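Local coordinates for protein 303aa long hypothetical esterase (Sulfolobus tokodaii, PDB 3AIN) that hydrolyses carboxylic esters, as a thermostable carboxylesterase related to hormone-sensitive lipase, at residues A79-P84 against E156-K161; K149-N154 against Y162-G167. The protein carries 1 engineered substitution. One frame throughout, in Å; residues are numbered along the deposited sequence.

Contact 1: residues A79-P84 against E156-K161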
loop_
_atom_site.group_PDB
_atom_site.type_symbol
_atom_site.label_atom_id
_atom_site.label_comp_id
_atom_site.label_asym_id
_atom_site.label_seq_id
_atom_site.Cartn_x
_atom_site.Cartn_y
_atom_site.Cartn_z
ATOM N N ALA A 79 -20.888 -14.336 -15.598
ATOM C CA ALA A 79 -19.598 -13.943 -15.043
ATOM C C ALA A 79 -18.528 -13.984 -16.110
ATOM O O ALA A 79 -18.667 -14.689 -17.122
ATOM C CB ALA A 79 -19.209 -14.850 -13.884
ATOM N N ARG A 80 -17.522 -13.134 -15.953
ATOM C CA ARG A 80 -16.425 -13.116 -16.913
ATOM C C ARG A 80 -15.150 -13.596 -16.244
ATOM O O ARG A 80 -14.793 -13.157 -15.133
ATOM C CB ARG A 80 -16.220 -11.731 -17.530
ATOM C CG ARG A 80 -15.069 -11.717 -18.552
ATOM C CD ARG A 80 -15.049 -10.490 -19.434
ATOM N NE ARG A 80 -16.191 -10.509 -20.354
ATOM C CZ ARG A 80 -16.747 -9.432 -20.896
ATOM N NH1 ARG A 80 -16.209 -8.227 -20.705
ATOM N NH2 ARG A 80 -17.882 -9.559 -21.582
ATOM N N VAL A 81 -14.536 -14.612 -16.843
ATOM C CA VAL A 81 -13.376 -15.249 -16.250
ATOM C C VAL A 81 -12.121 -14.763 -16.969
ATOM O O VAL A 81 -12.029 -14.841 -18.198
ATOM C CB VAL A 81 -13.450 -16.780 -16.423
ATOM C CG1 VAL A 81 -12.222 -17.451 -15.794
ATOM C CG2 VAL A 81 -14.769 -17.320 -15.839
ATOM N N TYR A 82 -11.201 -14.171 -16.215
ATOM C CA TYR A 82 -9.929 -13.658 -16.790
ATOM C C TYR A 82 -8.800 -14.562 -16.287
ATOM O O TYR A 82 -8.557 -14.684 -15.083
ATOM C CB TYR A 82 -9.639 -12.206 -16.336
ATOM C CG TYR A 82 -10.739 -11.199 -16.628
ATOM C CD1 TYR A 82 -10.657 -10.337 -17.728
ATOM C CD2 TYR A 82 -11.860 -11.091 -15.790
ATOM C CE1 TYR A 82 -11.663 -9.393 -17.991
ATOM C CE2 TYR A 82 -12.795 -10.083 -15.985
ATOM C CZ TYR A 82 -12.727 -9.283 -17.113
ATOM O OH TYR A 82 -13.681 -8.334 -17.327
ATOM N N TYR A 83 -8.033 -15.113 -17.225
ATOM C CA TYR A 83 -6.823 -15.856 -16.873
ATOM C C TYR A 83 -5.588 -14.980 -17.060
ATOM O O TYR A 83 -5.508 -14.210 -18.013
ATOM C CB TYR A 83 -6.675 -17.071 -17.808
ATOM C CG TYR A 83 -7.705 -18.142 -17.573
ATOM C CD1 TYR A 83 -7.425 -19.212 -16.743
ATOM C CD2 TYR A 83 -8.924 -18.116 -18.225
ATOM C CE1 TYR A 83 -8.352 -20.215 -16.531
ATOM C CE2 TYR A 83 -9.853 -19.135 -18.037
ATOM C CZ TYR A 83 -9.555 -20.171 -17.185
ATOM O OH TYR A 83 -10.476 -21.176 -16.976
ATOM N N PRO A 84 -4.599 -15.136 -16.187
ATOM C CA PRO A 84 -3.379 -14.356 -16.350
ATOM C C PRO A 84 -2.503 -14.982 -17.426
ATOM O O PRO A 84 -2.853 -16.033 -17.978
ATOM C CB PRO A 84 -2.697 -14.498 -14.994
ATOM C CG PRO A 84 -3.131 -15.822 -14.505
ATOM C CD PRO A 84 -4.555 -15.987 -14.986
ATOM N N GLU A 156 -11.633 -26.404 -9.902
ATOM C CA GLU A 156 -10.804 -27.194 -10.803
ATOM C C GLU A 156 -11.008 -26.825 -12.273
ATOM O O GLU A 156 -10.086 -26.970 -13.077
ATOM C CB GLU A 156 -11.035 -28.709 -10.570
ATOM C CG GLU A 156 -10.668 -29.201 -9.145
ATOM C CD GLU A 156 -9.165 -29.118 -8.812
ATOM O OE1 GLU A 156 -8.814 -29.332 -7.637
ATOM O OE2 GLU A 156 -8.332 -28.983 -9.729
ATOM N N LYS A 157 -12.162 -26.245 -12.604
ATOM C CA LYS A 157 -12.437 -25.773 -13.974
ATOM C C LYS A 157 -11.416 -24.713 -14.390
ATOM O O LYS A 157 -11.200 -24.465 -15.576
ATOM C CB LYS A 157 -13.836 -25.160 -14.088
ATOM C CG LYS A 157 -14.992 -26.135 -13.954
ATOM C CD LYS A 157 -16.301 -25.363 -14.048
ATOM C CE LYS A 157 -17.285 -26.048 -14.961
ATOM N NZ LYS A 157 -17.010 -25.708 -16.371
ATOM N N PHE A 158 -10.934 -23.987 -13.391
ATOM C CA PHE A 158 -10.032 -22.862 -13.602
ATOM C C PHE A 158 -8.588 -23.198 -13.199
ATOM O O PHE A 158 -7.725 -22.302 -13.071
ATOM C CB PHE A 158 -10.564 -21.658 -12.802
ATOM C CG PHE A 158 -12.031 -21.405 -13.001
ATOM C CD1 PHE A 158 -12.934 -21.650 -11.974
ATOM C CD2 PHE A 158 -12.521 -21.043 -14.248
ATOM C CE1 PHE A 158 -14.296 -21.571 -12.198
ATOM C CE2 PHE A 158 -13.893 -20.964 -14.482
ATOM C CZ PHE A 158 -14.775 -21.133 -13.430
ATOM N N ASN A 159 -8.334 -24.479 -12.937
ATOM C CA ASN A 159 -7.085 -24.917 -12.314
ATOM C C ASN A 159 -6.779 -24.090 -11.053
ATOM O O ASN A 159 -5.637 -23.745 -10.800
ATOM C CB ASN A 159 -5.937 -24.881 -13.348
ATOM C CG ASN A 159 -4.731 -25.782 -12.975
ATOM O OD1 ASN A 159 -3.682 -25.681 -13.604
ATOM N ND2 ASN A 159 -4.831 -26.531 -11.886
ATOM N N GLY A 160 -7.788 -23.938 -10.188
ATOM C CA GLY A 160 -7.719 -23.034 -9.030
ATOM C C GLY A 160 -7.248 -23.711 -7.758
ATOM O O GLY A 160 -7.791 -23.484 -6.671
ATOM N N LYS A 161 -6.131 -24.412 -7.849
ATOM C CA LYS A 161 -5.700 -25.249 -6.741
ATOM C C LYS A 161 -5.113 -24.462 -5.575
ATOM O O LYS A 161 -4.991 -24.979 -4.471
ATOM C CB LYS A 161 -4.713 -26.309 -7.247
ATOM C CG LYS A 161 -5.250 -27.067 -8.469
ATOM C CD LYS A 161 -4.186 -28.023 -8.993
ATOM C CE LYS A 161 -4.780 -29.388 -9.275
ATOM N NZ LYS A 161 -5.697 -29.315 -10.423
#

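Contact 2: residues K149-N154 against Y162-G167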
loop_
_atom_site.group_PDB
_atom_site.type_symbol
_atom_site.label_atom_id
_atom_site.label_comp_id
_atom_site.label_asym_id
_atom_site.label_seq_id
_atom_site.Cartn_x
_atom_site.Cartn_y
_atom_site.Cartn_z
ATOM N N LYS A 149 -19.881 -19.600 -3.994
ATOM C CA LYS A 149 -20.026 -20.999 -3.654
ATOM C C LYS A 149 -19.827 -21.867 -4.889
ATOM O O LYS A 149 -19.193 -22.821 -4.836
ATOM C CB LYS A 149 -21.387 -21.270 -3.029
ATOM C CG LYS A 149 -21.702 -22.702 -2.716
ATOM C CD LYS A 149 -23.098 -22.787 -2.052
ATOM C CE LYS A 149 -24.310 -22.544 -3.014
ATOM N NZ LYS A 149 -25.168 -21.250 -2.994
ATOM N N TRP A 150 -20.422 -21.481 -5.994
ATOM C CA TRP A 150 -20.195 -22.210 -7.218
ATOM C C TRP A 150 -18.718 -22.193 -7.612
ATOM O O TRP A 150 -18.171 -23.185 -8.000
ATOM C CB TRP A 150 -21.079 -21.680 -8.355
ATOM C CG TRP A 150 -20.982 -22.454 -9.643
ATOM C CD1 TRP A 150 -21.781 -23.477 -10.042
ATOM C CD2 TRP A 150 -20.044 -22.257 -10.698
ATOM N NE1 TRP A 150 -21.396 -23.931 -11.272
ATOM C CE2 TRP A 150 -20.317 -23.211 -11.684
ATOM C CE3 TRP A 150 -18.966 -21.418 -10.877
ATOM C CZ2 TRP A 150 -19.584 -23.296 -12.824
ATOM C CZ3 TRP A 150 -18.255 -21.508 -12.006
ATOM C CH2 TRP A 150 -18.569 -22.424 -12.979
ATOM N N VAL A 151 -18.085 -21.024 -7.539
ATOM C CA VAL A 151 -16.663 -21.007 -7.883
ATOM C C VAL A 151 -15.834 -21.911 -6.964
ATOM O O VAL A 151 -14.938 -22.622 -7.418
ATOM C CB VAL A 151 -16.070 -19.560 -7.907
ATOM C CG1 VAL A 151 -14.559 -19.619 -8.089
ATOM C CG2 VAL A 151 -16.681 -18.790 -9.070
ATOM N N TYR A 152 -16.132 -21.883 -5.663
ATOM C CA TYR A 152 -15.387 -22.664 -4.690
ATOM C C TYR A 152 -15.548 -24.154 -5.032
ATOM O O TYR A 152 -14.611 -24.935 -4.895
ATOM C CB TYR A 152 -15.961 -22.415 -3.290
ATOM C CG TYR A 152 -15.228 -23.108 -2.162
ATOM C CD1 TYR A 152 -14.048 -22.579 -1.641
ATOM C CD2 TYR A 152 -15.803 -24.190 -1.515
ATOM C CE1 TYR A 152 -13.421 -23.163 -0.545
ATOM C CE2 TYR A 152 -15.174 -24.791 -0.432
ATOM C CZ TYR A 152 -14.018 -24.249 0.072
ATOM O OH TYR A 152 -13.436 -24.819 1.183
ATOM N N ASN A 153 -16.759 -24.513 -5.419
ATOM C CA ASN A 153 -17.090 -25.915 -5.673
ATOM C C ASN A 153 -16.699 -26.370 -7.082
ATOM O O ASN A 153 -16.830 -27.554 -7.402
ATOM C CB ASN A 153 -18.583 -26.143 -5.436
ATOM C CG ASN A 153 -18.927 -26.247 -3.955
ATOM O OD1 ASN A 153 -18.049 -26.454 -3.115
ATOM N ND2 ASN A 153 -20.218 -26.186 -3.644
ATOM N N ASN A 154 -16.228 -25.443 -7.921
ATOM C CA ASN A 154 -15.862 -25.752 -9.302
ATOM C C ASN A 154 -14.469 -25.214 -9.684
ATOM O O ASN A 154 -14.156 -25.072 -10.866
ATOM C CB ASN A 154 -16.909 -25.238 -10.276
ATOM C CG ASN A 154 -18.232 -25.994 -10.169
ATOM O OD1 ASN A 154 -18.403 -27.052 -10.792
ATOM N ND2 ASN A 154 -19.143 -25.496 -9.337
ATOM N N TYR A 162 -4.805 -23.187 -5.790
ATOM C CA TYR A 162 -4.228 -22.403 -4.713
ATOM C C TYR A 162 -5.254 -21.637 -3.879
ATOM O O TYR A 162 -4.876 -21.007 -2.900
ATOM C CB TYR A 162 -3.148 -21.452 -5.240
ATOM C CG TYR A 162 -1.858 -22.142 -5.671
ATOM C CD1 TYR A 162 -1.539 -22.269 -7.012
ATOM C CD2 TYR A 162 -0.881 -22.450 -4.733
ATOM C CE1 TYR A 162 -0.331 -22.816 -7.409
ATOM C CE2 TYR A 162 0.342 -22.989 -5.121
ATOM C CZ TYR A 162 0.589 -23.205 -6.454
ATOM O OH TYR A 162 1.795 -23.747 -6.838
ATOM N N GLY A 163 -6.544 -21.880 -4.114
ATOM C CA GLY A 163 -7.577 -21.369 -3.218
ATOM C C GLY A 163 -8.329 -20.158 -3.764
ATOM O O GLY A 163 -8.091 -19.733 -4.891
ATOM N N ILE A 164 -9.352 -19.726 -3.025
ATOM C CA ILE A 164 -10.298 -18.710 -3.520
ATOM C C ILE A 164 -10.255 -17.481 -2.609
ATOM O O ILE A 164 -10.226 -17.607 -1.391
ATOM C CB ILE A 164 -11.755 -19.239 -3.533
ATOM C CG1 ILE A 164 -11.812 -20.668 -4.120
ATOM C CG2 ILE A 164 -12.667 -18.267 -4.272
ATOM C CD1 ILE A 164 -11.308 -20.786 -5.565
ATOM N N ALA A 165 -10.303 -16.289 -3.205
ATOM C CA ALA A 165 -10.429 -15.064 -2.423
ATOM C C ALA A 165 -11.647 -14.336 -2.964
ATOM O O ALA A 165 -12.026 -14.557 -4.122
ATOM C CB ALA A 165 -9.168 -14.183 -2.630
ATOM N N VAL A 166 -12.140 -13.349 -2.201
ATOM C CA VAL A 166 -13.142 -12.413 -2.709
ATOM C C VAL A 166 -12.591 -10.988 -2.712
ATOM O O VAL A 166 -11.751 -10.645 -1.892
ATOM C CB VAL A 166 -14.459 -12.425 -1.900
ATOM C CG1 VAL A 166 -15.174 -13.793 -2.108
ATOM C CG2 VAL A 166 -14.204 -12.207 -0.420
ATOM N N GLY A 167 -13.137 -10.156 -3.592
ATOM C CA GLY A 167 -12.756 -8.745 -3.565
ATOM C C GLY A 167 -13.833 -7.886 -4.195
ATOM O O GLY A 167 -14.687 -8.374 -4.945
#

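Contact 1: residues A79-P84 against E156-K161
F158 meets the side chains of V81 and Y83 where the last residues of a 3-10 segment, up to F158, lie over one side of the central sheet of the alpha/beta hydrolase fold. Its CD2 is the atom both neighbours share: V81 CG1 comes to 3.9 Å from F158 CD2, and Y83 OH to 3.4 Å from that same F158 CD2. The two approaches differ in kind. The tyrosine hydroxyl arrives at the edge of the F158 ring, near its plane, whereas the valine methyl comes in obliquely. With V81 CG1 anti to the backbone N (chi1 180°), both methyls reach the CD2-CE2 side of the ring, V81 CG2 lying 4.0 Å from F158 CE2. A beta-branched residue suits a strand, and its two methyls give F158 a broad apolar footing. Y83 suits a partly exposed place: its ring packs on F158, with Y83 CZ 4.3 Å from F158 CD2, while its hydroxyl supplies a polar end. Y83 and F158 cross at about a right angle, as do V81 and F158.

Further out, F158 also rests on I125 of strand 123-127, and V81 touches V123 and I68. A flat, wholly apolar ring suits this buried place, meeting V81, I125 and the tyrosine at once. K157 CB lies over one face of F158, 4.0 Å above the ring centre. N159 N bonds to E156 O at 3.0 Å. Beyond, G160 centres an inverse gamma turn, and K161 NZ makes a salt bridge with E156 OE2, 2.7 Å away, on the syn lone pair of that oxygen.

Contact 2: residues K149-N154 against Y162-G167
Y152 carries its ring anti to the backbone N (chi1 -177°), and I164 turns CG1 anti to its own carbonyl carbon (chi1 -45°), which brings the tyrosine ring and the isoleucine branch against each other. Y152 CD1 lies 3.8 Å from I164 CG1, approaching obliquely. The other arm of the contact is looser, V151 CG1 standing 4.3 Å from I164 CD1. Isoleucine suits this buried strand position because CG1 and CD1 reach two successive residues of one helix turn.

Helix 139-153 leads through a loop into strand 164-169, the helix-to-strand half of a beta-alpha-beta crossover between the parallel strands 123-127 and 164-169. V151 and I164 both also touch V92 and V94 of strand 92-96, which lies between those two. Tyrosine suits the partly exposed position 152: the CD1 side of its ring meets I164 while OH makes a weak hydrogen bond to K189 N.

After the helix, N154 turns its amide back: N154 ND2 donates to W150 O at 2.8 Å, nearly straight at 165°, and also stands 3.3 Å above the W150 ring, toward its rim.

In the fold
From the N terminus, after helix 43-54 and strand 64-71, the chain lays down strand 76-83, which holds one half of contact 1, then builds strands 92-96 and 123-127 before helix 139-153 brings in the first half of contact 2. The loop after that helix returns to the early strand, closing contact 1 across 71 residues; strand 164-169 then closes contact 2 across only seven. The segments alternate, so the two contacts cross rather than nest. Their centres are about 9 Å apart, and they touch directly: F158 CZ packs 3.8 Å from W150 CZ3. Together they tie the helix and its following loop to both antiparallel and parallel parts of one sheet.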